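Local coordinates for protein probable acetyltransferase (Pseudomonas aeruginosa PAO1, PDB 2EUI) that is of unknown function but probably transfers an acyl group, such as acetyl, to a substrate not yet identified, at residues A[6-19]-A[31-43]. Residues are numbered along the deposited sequence; the frame is centred on the assembly and turned at random.
Sequences ATLEHLDLLAPLFV and PESSRKFLEKRLR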
ATOM      1  N   ALA A   6       8.480  10.877 -13.510  1.00 21.95           N
ATOM      2  CA  ALA A   6       8.735  12.080 -12.750  1.00 22.04           C
ATOM      3  C   ALA A   6       9.958  11.913 -11.857  1.00 21.87           C
ATOM      4  O   ALA A   6      10.164  10.866 -11.250  1.00 22.46           O
ATOM      5  CB  ALA A   6       7.520  12.419 -11.904  1.00 20.46           C
ATOM      6  N   THR A   7      10.781  12.951 -11.809  1.00 22.63           N
ATOM      7  CA  THR A   7      11.952  12.966 -10.946  1.00 24.81           C
ATOM      8  C   THR A   7      11.857  14.303 -10.233  1.00 25.81           C
ATOM      9  O   THR A   7      10.920  15.077 -10.485  1.00 25.34           O
ATOM     10  CB  THR A   7      13.282  12.905 -11.736  1.00 25.60           C
ATOM     11  OG1 THR A   7      13.421  14.078 -12.543  1.00 27.27           O
ATOM     12  CG2 THR A   7      13.315  11.686 -12.623  1.00 26.09           C
ATOM     13  N   LEU A   8      12.818  14.585  -9.359  1.00 26.52           N
ATOM     14  CA  LEU A   8      12.818  15.842  -8.618  1.00 27.00           C
ATOM     15  C   LEU A   8      12.713  17.048  -9.559  1.00 27.66           C
ATOM     16  O   LEU A   8      12.147  18.070  -9.191  1.00 26.31           O
ATOM     17  CB  LEU A   8      14.082  15.941  -7.758  1.00 26.68           C
ATOM     18  CG  LEU A   8      13.909  16.698  -6.435  1.00 28.21           C
ATOM     19  CD1 LEU A   8      12.803  16.048  -5.627  1.00 29.45           C
ATOM     20  CD2 LEU A   8      15.201  16.690  -5.642  1.00 29.96           C
ATOM     21  N   GLU A   9      13.234  16.913 -10.777  1.00 28.84           N
ATOM     22  CA  GLU A   9      13.198  17.991 -11.763  1.00 29.65           C
ATOM     23  C   GLU A   9      11.791  18.467 -12.059  1.00 29.42           C
ATOM     24  O   GLU A   9      11.551  19.668 -12.159  1.00 30.92           O
ATOM     25  CB  GLU A   9      13.811  17.550 -13.093  1.00 33.34           C
ATOM     26  CG  GLU A   9      15.224  16.997 -13.034  1.00 39.97           C
ATOM     27  CD  GLU A   9      15.581  16.221 -14.303  1.00 42.70           C
ATOM     28  OE1 GLU A   9      15.476  16.815 -15.397  1.00 44.62           O
ATOM     29  OE2 GLU A   9      15.954  15.026 -14.202  1.00 44.92           O
ATOM     30  N   HIS A  10      10.862  17.526 -12.214  1.00 29.11           N
ATOM     31  CA  HIS A  10       9.482  17.869 -12.550  1.00 28.40           C
ATOM     32  C   HIS A  10       8.612  18.390 -11.408  1.00 28.42           C
ATOM     33  O   HIS A  10       7.479  18.812 -11.642  1.00 27.49           O
ATOM     34  CB  HIS A  10       8.797  16.657 -13.170  1.00 32.34           C
ATOM     35  CG  HIS A  10       9.622  15.968 -14.209  1.00 35.44           C
ATOM     36  ND1 HIS A  10      10.696  15.164 -13.892  1.00 36.93           N
ATOM     37  CD2 HIS A  10       9.556  15.994 -15.561  1.00 36.45           C
ATOM     38  CE1 HIS A  10      11.256  14.724 -15.005  1.00 37.80           C
ATOM     39  NE2 HIS A  10      10.585  15.213 -16.031  1.00 37.50           N
ATOM     40  N   LEU A  11       9.137  18.375 -10.184  1.00 27.63           N
ATOM     41  CA  LEU A  11       8.361  18.816  -9.033  1.00 28.28           C
ATOM     42  C   LEU A  11       7.542  20.083  -9.273  1.00 28.85           C
ATOM     43  O   LEU A  11       6.337  20.099  -9.018  1.00 28.44           O
ATOM     44  CB  LEU A  11       9.259  19.003  -7.807  1.00 27.75           C
ATOM     45  CG  LEU A  11       8.490  19.310  -6.514  1.00 28.12           C
ATOM     46  CD1 LEU A  11       7.508  18.198  -6.200  1.00 28.61           C
ATOM     47  CD2 LEU A  11       9.463  19.471  -5.381  1.00 28.73           C
ATOM     48  N   ASP A  12       8.176  21.139  -9.769  1.00 29.57           N
ATOM     49  CA  ASP A  12       7.447  22.378 -10.018  1.00 30.10           C
ATOM     50  C   ASP A  12       6.406  22.256 -11.118  1.00 29.31           C
ATOM     51  O   ASP A  12       5.395  22.963 -11.105  1.00 28.99           O
ATOM     52  CB  ASP A  12       8.406  23.521 -10.355  1.00 33.61           C
ATOM     53  CG  ASP A  12       9.192  24.002  -9.146  1.00 37.16           C
ATOM     54  OD1 ASP A  12       8.590  24.163  -8.058  1.00 39.24           O
ATOM     55  OD2 ASP A  12      10.415  24.225  -9.286  1.00 39.44           O
ATOM     56  N   LEU A  13       6.645  21.360 -12.069  1.00 29.35           N
ATOM     57  CA  LEU A  13       5.706  21.176 -13.165  1.00 27.53           C
ATOM     58  C   LEU A  13       4.493  20.366 -12.712  1.00 27.19           C
ATOM     59  O   LEU A  13       3.366  20.619 -13.144  1.00 26.81           O
ATOM     60  CB  LEU A  13       6.386  20.472 -14.343  1.00 25.74           C
ATOM     61  CG  LEU A  13       5.446  20.238 -15.530  1.00 27.08           C
ATOM     62  CD1 LEU A  13       4.947  21.575 -16.057  1.00 26.81           C
ATOM     63  CD2 LEU A  13       6.151  19.473 -16.620  1.00 26.92           C
ATOM     64  N   LEU A  14       4.741  19.413 -11.817  1.00 25.79           N
ATOM     65  CA  LEU A  14       3.711  18.515 -11.307  1.00 24.27           C
ATOM     66  C   LEU A  14       2.980  18.990 -10.054  1.00 23.74           C
ATOM     67  O   LEU A  14       1.823  18.621  -9.832  1.00 24.19           O
ATOM     68  CB  LEU A  14       4.337  17.138 -11.050  1.00 24.67           C
ATOM     69  CG  LEU A  14       3.507  16.075 -10.339  1.00 23.80           C
ATOM     70  CD1 LEU A  14       2.336  15.668 -11.224  1.00 24.01           C
ATOM     71  CD2 LEU A  14       4.399  14.889  -9.997  1.00 22.63           C
ATOM     72  N   ALA A  15       3.647  19.800  -9.235  1.00 23.85           N
ATOM     73  CA  ALA A  15       3.041  20.308  -8.006  1.00 23.23           C
ATOM     74  C   ALA A  15       1.664  20.945  -8.234  1.00 23.62           C
ATOM     75  O   ALA A  15       0.679  20.563  -7.605  1.00 24.55           O
ATOM     76  CB  ALA A  15       3.963  21.296  -7.356  1.00 23.02           C
ATOM     77  N   PRO A  16       1.575  21.924  -9.142  1.00 23.99           N
ATOM     78  CA  PRO A  16       0.268  22.541  -9.371  1.00 24.63           C
ATOM     79  C   PRO A  16      -0.811  21.570  -9.856  1.00 24.04           C
ATOM     80  O   PRO A  16      -1.985  21.689  -9.479  1.00 22.48           O
ATOM     81  CB  PRO A  16       0.582  23.652 -10.374  1.00 23.44           C
ATOM     82  CG  PRO A  16       1.772  23.120 -11.102  1.00 25.55           C
ATOM     83  CD  PRO A  16       2.603  22.532 -10.001  1.00 25.06           C
ATOM     84  N   LEU A  17      -0.422  20.606 -10.684  1.00 24.38           N
ATOM     85  CA  LEU A  17      -1.397  19.641 -11.181  1.00 24.56           C
ATOM     86  C   LEU A  17      -1.802  18.650 -10.094  1.00 23.62           C
ATOM     87  O   LEU A  17      -2.900  18.100 -10.131  1.00 23.29           O
ATOM     88  CB  LEU A  17      -0.852  18.870 -12.382  1.00 24.44           C
ATOM     89  CG  LEU A  17      -1.982  18.099 -13.070  1.00 25.37           C
ATOM     90  CD1 LEU A  17      -3.037  19.097 -13.550  1.00 25.35           C
ATOM     91  CD2 LEU A  17      -1.438  17.283 -14.232  1.00 26.41           C
ATOM     92  N   PHE A  18      -0.906  18.427  -9.136  1.00 22.71           N
ATOM     93  CA  PHE A  18      -1.179  17.517  -8.029  1.00 24.55           C
ATOM     94  C   PHE A  18      -2.263  18.118  -7.132  1.00 25.54           C
ATOM     95  O   PHE A  18      -3.085  17.404  -6.540  1.00 25.53           O
ATOM     96  CB  PHE A  18       0.092  17.295  -7.217  1.00 23.22           C
ATOM     97  CG  PHE A  18      -0.048  16.275  -6.130  1.00 20.86           C
ATOM     98  CD1 PHE A  18      -0.361  14.958  -6.429  1.00 19.73           C
ATOM     99  CD2 PHE A  18       0.177  16.624  -4.803  1.00 21.60           C
ATOM    100  CE1 PHE A  18      -0.442  13.999  -5.420  1.00 19.98           C
ATOM    101  CE2 PHE A  18       0.098  15.666  -3.784  1.00 21.62           C
ATOM    102  CZ  PHE A  18      -0.212  14.354  -4.092  1.00 20.12           C
ATOM    103  N   VAL A  19      -2.247  19.440  -7.039  1.00 24.67           N
ATOM    104  CA  VAL A  19      -3.210  20.172  -6.241  1.00 25.34           C
ATOM    105  C   VAL A  19      -4.600  20.045  -6.864  1.00 26.10           C
ATOM    106  O   VAL A  19      -5.563  19.688  -6.188  1.00 25.72           O
ATOM    107  CB  VAL A  19      -2.794  21.658  -6.152  1.00 25.94           C
ATOM    108  CG1 VAL A  19      -3.916  22.489  -5.520  1.00 24.48           C
ATOM    109  CG2 VAL A  19      -1.492  21.776  -5.349  1.00 24.49           C
ATOM    110  N   PRO A  31      -1.312  24.004  -0.908  1.00 25.95           N
ATOM    111  CA  PRO A  31      -0.261  24.083  -1.925  1.00 25.77           C
ATOM    112  C   PRO A  31       1.125  23.659  -1.474  1.00 23.55           C
ATOM    113  O   PRO A  31       1.808  22.922  -2.183  1.00 23.50           O
ATOM    114  CB  PRO A  31      -0.299  25.546  -2.341  1.00 24.34           C
ATOM    115  CG  PRO A  31      -1.723  25.890  -2.135  1.00 25.31           C
ATOM    116  CD  PRO A  31      -2.017  25.284  -0.802  1.00 25.06           C
ATOM    117  N   GLU A  32       1.539  24.122  -0.302  1.00 22.61           N
ATOM    118  CA  GLU A  32       2.853  23.777   0.203  1.00 23.92           C
ATOM    119  C   GLU A  32       2.977  22.358   0.728  1.00 20.56           C
ATOM    120  O   GLU A  32       3.949  21.676   0.433  1.00 19.06           O
ATOM    121  CB  GLU A  32       3.281  24.768   1.274  1.00 28.35           C
ATOM    122  CG  GLU A  32       3.869  26.050   0.693  1.00 37.10           C
ATOM    123  CD  GLU A  32       3.991  27.157   1.727  1.00 42.19           C
ATOM    124  OE1 GLU A  32       4.661  26.924   2.760  1.00 45.40           O
ATOM    125  OE2 GLU A  32       3.414  28.250   1.502  1.00 45.42           O
ATOM    126  N   SER A  33       2.001  21.902   1.496  1.00 19.24           N
ATOM    127  CA  SER A  33       2.068  20.546   2.022  1.00 18.64           C
ATOM    128  C   SER A  33       2.005  19.555   0.875  1.00 18.14           C
ATOM    129  O   SER A  33       2.554  18.453   0.946  1.00 17.41           O
ATOM    130  CB  SER A  33       0.916  20.291   2.990  1.00 17.50           C
ATOM    131  OG  SER A  33       1.016  21.146   4.109  1.00 19.09           O
ATOM    132  N   SER A  34       1.320  19.951  -0.188  1.00 16.98           N
ATOM    133  CA  SER A  34       1.195  19.086  -1.341  1.00 16.36           C
ATOM    134  C   SER A  34       2.526  19.019  -2.075  1.00 17.57           C
ATOM    135  O   SER A  34       2.962  17.945  -2.479  1.00 19.42           O
ATOM    136  CB  SER A  34       0.084  19.591  -2.245  1.00 15.39           C
ATOM    137  OG  SER A  34      -1.176  19.402  -1.604  1.00 14.94           O
ATOM    138  N   ARG A  35       3.190  20.158  -2.225  1.00 17.68           N
ATOM    139  CA  ARG A  35       4.473  20.163  -2.897  1.00 18.59           C
ATOM    140  C   ARG A  35       5.486  19.459  -1.994  1.00 20.16           C
ATOM    141  O   ARG A  35       6.387  18.775  -2.474  1.00 20.50           O
ATOM    142  CB  ARG A  35       4.916  21.600  -3.196  1.00 18.97           C
ATOM    143  CG  ARG A  35       6.214  21.693  -3.996  1.00 21.24           C
ATOM    144  CD  ARG A  35       6.592  23.138  -4.283  1.00 25.85           C
ATOM    145  NE  ARG A  35       7.716  23.281  -5.209  1.00 29.50           N
ATOM    146  CZ  ARG A  35       8.956  22.854  -4.970  1.00 31.80           C
ATOM    147  NH1 ARG A  35       9.257  22.246  -3.827  1.00 33.09           N
ATOM    148  NH2 ARG A  35       9.904  23.045  -5.878  1.00 32.85           N
ATOM    149  N   LYS A  36       5.337  19.621  -0.683  1.00 22.66           N
ATOM    150  CA  LYS A  36       6.256  18.989   0.262  1.00 24.01           C
ATOM    151  C   LYS A  36       6.085  17.471   0.251  1.00 24.03           C
ATOM    152  O   LYS A  36       7.069  16.734   0.316  1.00 23.54           O
ATOM    153  CB  LYS A  36       6.042  19.536   1.679  1.00 25.88           C
ATOM    154  CG  LYS A  36       7.065  19.019   2.676  1.00 32.39           C
ATOM    155  CD  LYS A  36       8.468  19.028   2.049  1.00 37.10           C
ATOM    156  CE  LYS A  36       9.539  18.410   2.947  1.00 39.97           C
ATOM    157  NZ  LYS A  36      10.894  18.418   2.296  1.00 40.49           N
ATOM    158  N   PHE A  37       4.834  17.017   0.159  1.00 23.17           N
ATOM    159  CA  PHE A  37       4.503  15.591   0.109  1.00 22.58           C
ATOM    160  C   PHE A  37       5.175  14.917  -1.093  1.00 21.50           C
ATOM    161  O   PHE A  37       5.824  13.873  -0.953  1.00 22.10           O
ATOM    162  CB  PHE A  37       2.979  15.403   0.013  1.00 22.05           C
ATOM    163  CG  PHE A  37       2.550  13.967  -0.078  1.00 22.23           C
ATOM    164  CD1 PHE A  37       2.569  13.148   1.040  1.00 23.05           C
ATOM    165  CD2 PHE A  37       2.163  13.421  -1.298  1.00 22.80           C
ATOM    166  CE1 PHE A  37       2.212  11.797   0.951  1.00 23.78           C
ATOM    167  CE2 PHE A  37       1.806  12.081  -1.402  1.00 22.76           C
ATOM    168  CZ  PHE A  37       1.830  11.264  -0.274  1.00 23.37           C
ATOM    169  N   LEU A  38       5.008  15.523  -2.267  1.00 18.61           N
ATOM    170  CA  LEU A  38       5.586  15.020  -3.507  1.00 19.25           C
ATOM    171  C   LEU A  38       7.108  15.016  -3.488  1.00 20.24           C
ATOM    172  O   LEU A  38       7.745  14.201  -4.149  1.00 18.44           O
ATOM    173  CB  LEU A  38       5.123  15.866  -4.687  1.00 18.67           C
ATOM    174  CG  LEU A  38       3.648  15.822  -5.069  1.00 17.59           C
ATOM    175  CD1 LEU A  38       3.425  16.758  -6.250  1.00 17.51           C
ATOM    176  CD2 LEU A  38       3.249  14.399  -5.399  1.00 16.17           C
ATOM    177  N   GLU A  39       7.695  15.935  -2.739  1.00 22.62           N
ATOM    178  CA  GLU A  39       9.136  15.995  -2.672  1.00 25.24           C
ATOM    179  C   GLU A  39       9.632  14.735  -1.974  1.00 24.25           C
ATOM    180  O   GLU A  39      10.467  14.013  -2.509  1.00 23.67           O
ATOM    181  CB  GLU A  39       9.579  17.237  -1.906  1.00 27.79           C
ATOM    182  CG  GLU A  39      10.806  17.909  -2.488  1.00 34.15           C
ATOM    183  CD  GLU A  39      11.463  18.852  -1.497  1.00 38.75           C
ATOM    184  OE1 GLU A  39      10.728  19.654  -0.875  1.00 41.56           O
ATOM    185  OE2 GLU A  39      12.709  18.789  -1.344  1.00 40.83           O
ATOM    186  N   LYS A  40       9.105  14.461  -0.786  1.00 24.98           N
ATOM    187  CA  LYS A  40       9.510  13.281  -0.040  1.00 23.95           C
ATOM    188  C   LYS A  40       9.412  12.035  -0.891  1.00 24.58           C
ATOM    189  O   LYS A  40      10.298  11.186  -0.852  1.00 25.82           O
ATOM    190  CB  LYS A  40       8.646  13.106   1.199  1.00 21.99           C
ATOM    191  CG  LYS A  40       8.864  14.162   2.237  1.00 20.54           C
ATOM    192  CD  LYS A  40       8.151  13.782   3.502  1.00 19.03           C
ATOM    193  CE  LYS A  40       8.344  14.840   4.567  1.00 17.28           C
ATOM    194  NZ  LYS A  40       7.687  14.434   5.833  1.00 15.18           N
ATOM    195  N   ARG A  41       8.337  11.931  -1.664  1.00 24.20           N
ATOM    196  CA  ARG A  41       8.121  10.772  -2.525  1.00 24.20           C
ATOM    197  C   ARG A  41       9.109  10.725  -3.676  1.00 24.06           C
ATOM    198  O   ARG A  41       9.721   9.685  -3.925  1.00 24.66           O
ATOM    199  CB  ARG A  41       6.679  10.764  -3.049  1.00 24.59           C
ATOM    200  CG  ARG A  41       5.885   9.546  -2.582  1.00 24.95           C
ATOM    201  CD  ARG A  41       6.119   9.265  -1.102  1.00 22.57           C
ATOM    202  NE  ARG A  41       5.403  10.222  -0.275  1.00 19.70           N
ATOM    203  CZ  ARG A  41       5.728  10.535   0.975  1.00 19.58           C
ATOM    204  NH1 ARG A  41       6.775   9.978   1.571  1.00 18.13           N
ATOM    205  NH2 ARG A  41       4.988  11.406   1.640  1.00 18.96           N
ATOM    206  N   LEU A  42       9.263  11.844  -4.380  1.00 23.20           N
ATOM    207  CA  LEU A  42      10.218  11.909  -5.479  1.00 22.10           C
ATOM    208  C   LEU A  42      11.617  11.734  -4.913  1.00 21.41           C
ATOM    209  O   LEU A  42      12.350  10.836  -5.308  1.00 21.30           O
ATOM    210  CB  LEU A  42      10.135  13.257  -6.209  1.00 21.59           C
ATOM    211  CG  LEU A  42       8.966  13.477  -7.173  1.00 21.63           C
ATOM    212  CD1 LEU A  42       8.959  14.908  -7.678  1.00 21.55           C
ATOM    213  CD2 LEU A  42       9.093  12.506  -8.324  1.00 21.90           C
ATOM    214  N   ARG A  43      11.972  12.580  -3.957  1.00 21.47           N
ATOM    215  CA  ARG A  43      13.293  12.532  -3.339  1.00 24.17           C
ATOM    216  C   ARG A  43      13.674  11.177  -2.713  1.00 24.24           C
ATOM    217  O   ARG A  43      14.797  10.703  -2.901  1.00 24.57           O
ATOM    218  CB  ARG A  43      13.411  13.654  -2.298  1.00 24.54           C
ATOM    219  CG  ARG A  43      14.808  13.885  -1.754  1.00 25.89           C
ATOM    220  CD  ARG A  43      14.826  15.039  -0.761  1.00 26.83           C
ATOM    221  NE  ARG A  43      14.725  16.354  -1.398  1.00 27.99           N
ATOM    222  CZ  ARG A  43      15.739  16.972  -2.002  1.00 28.73           C
ATOM    223  NH1 ARG A  43      16.930  16.391  -2.052  1.00 28.22           N
ATOM    224  NH2 ARG A  43      15.567  18.170  -2.544  1.00 27.75           N
TER
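The first two helices of the GNAT fold cross obliquely in a broadly antiparallel sense, the axes of 11-19 and 31-43 passing 9.2 Å apart with 126° between their N-to-C directions; CA atoms come nearest at Ala15-Arg35, Val19-Pro31 and, in the turn ahead of the first helix, Leu8-Leu42. Reciprocal knobs-into-holes packing joins them. Leu11 enters a hole formed by Arg35, Leu38, Glu39 and Leu42, its CD1 lying 3.7 Å from Leu38 CB, while Leu38 in turn sits among Leu11, Leu14, Ala15 and Phe18. With CG anti to its carbonyl carbon (chi1 -67°), Leu38 lies over one face of the Phe18 ring: CD1 touches the CB and CG end, and CD2 makes a CH-pi contact over the centre, 3.5 Å from the centroid and 4° off the normal. Phe37 CD2 meets Phe18 CZ at 3.8 Å, next to the dimer interface, where Leu75 of the second subunit packs on Phe37. Leu14 also touches Ile49 and Phe63, so the first helix packs directly on the central sheet. At the other end, Leu42 CD1 rests 3.4 Å from Thr7 O, and Leu8 CD2 lies over the Arg43 guanidinium, which Glu39 OE2 holds from its edge. At the outer side, the extended Arg35 presents its guanidinium face to Leu11 CD2 and its edge to Asp12, in a side-on salt bridge whose OD1 accepts hydrogen bonds from Arg35 NE (3.1 Å) and NH2 (2.8 Å).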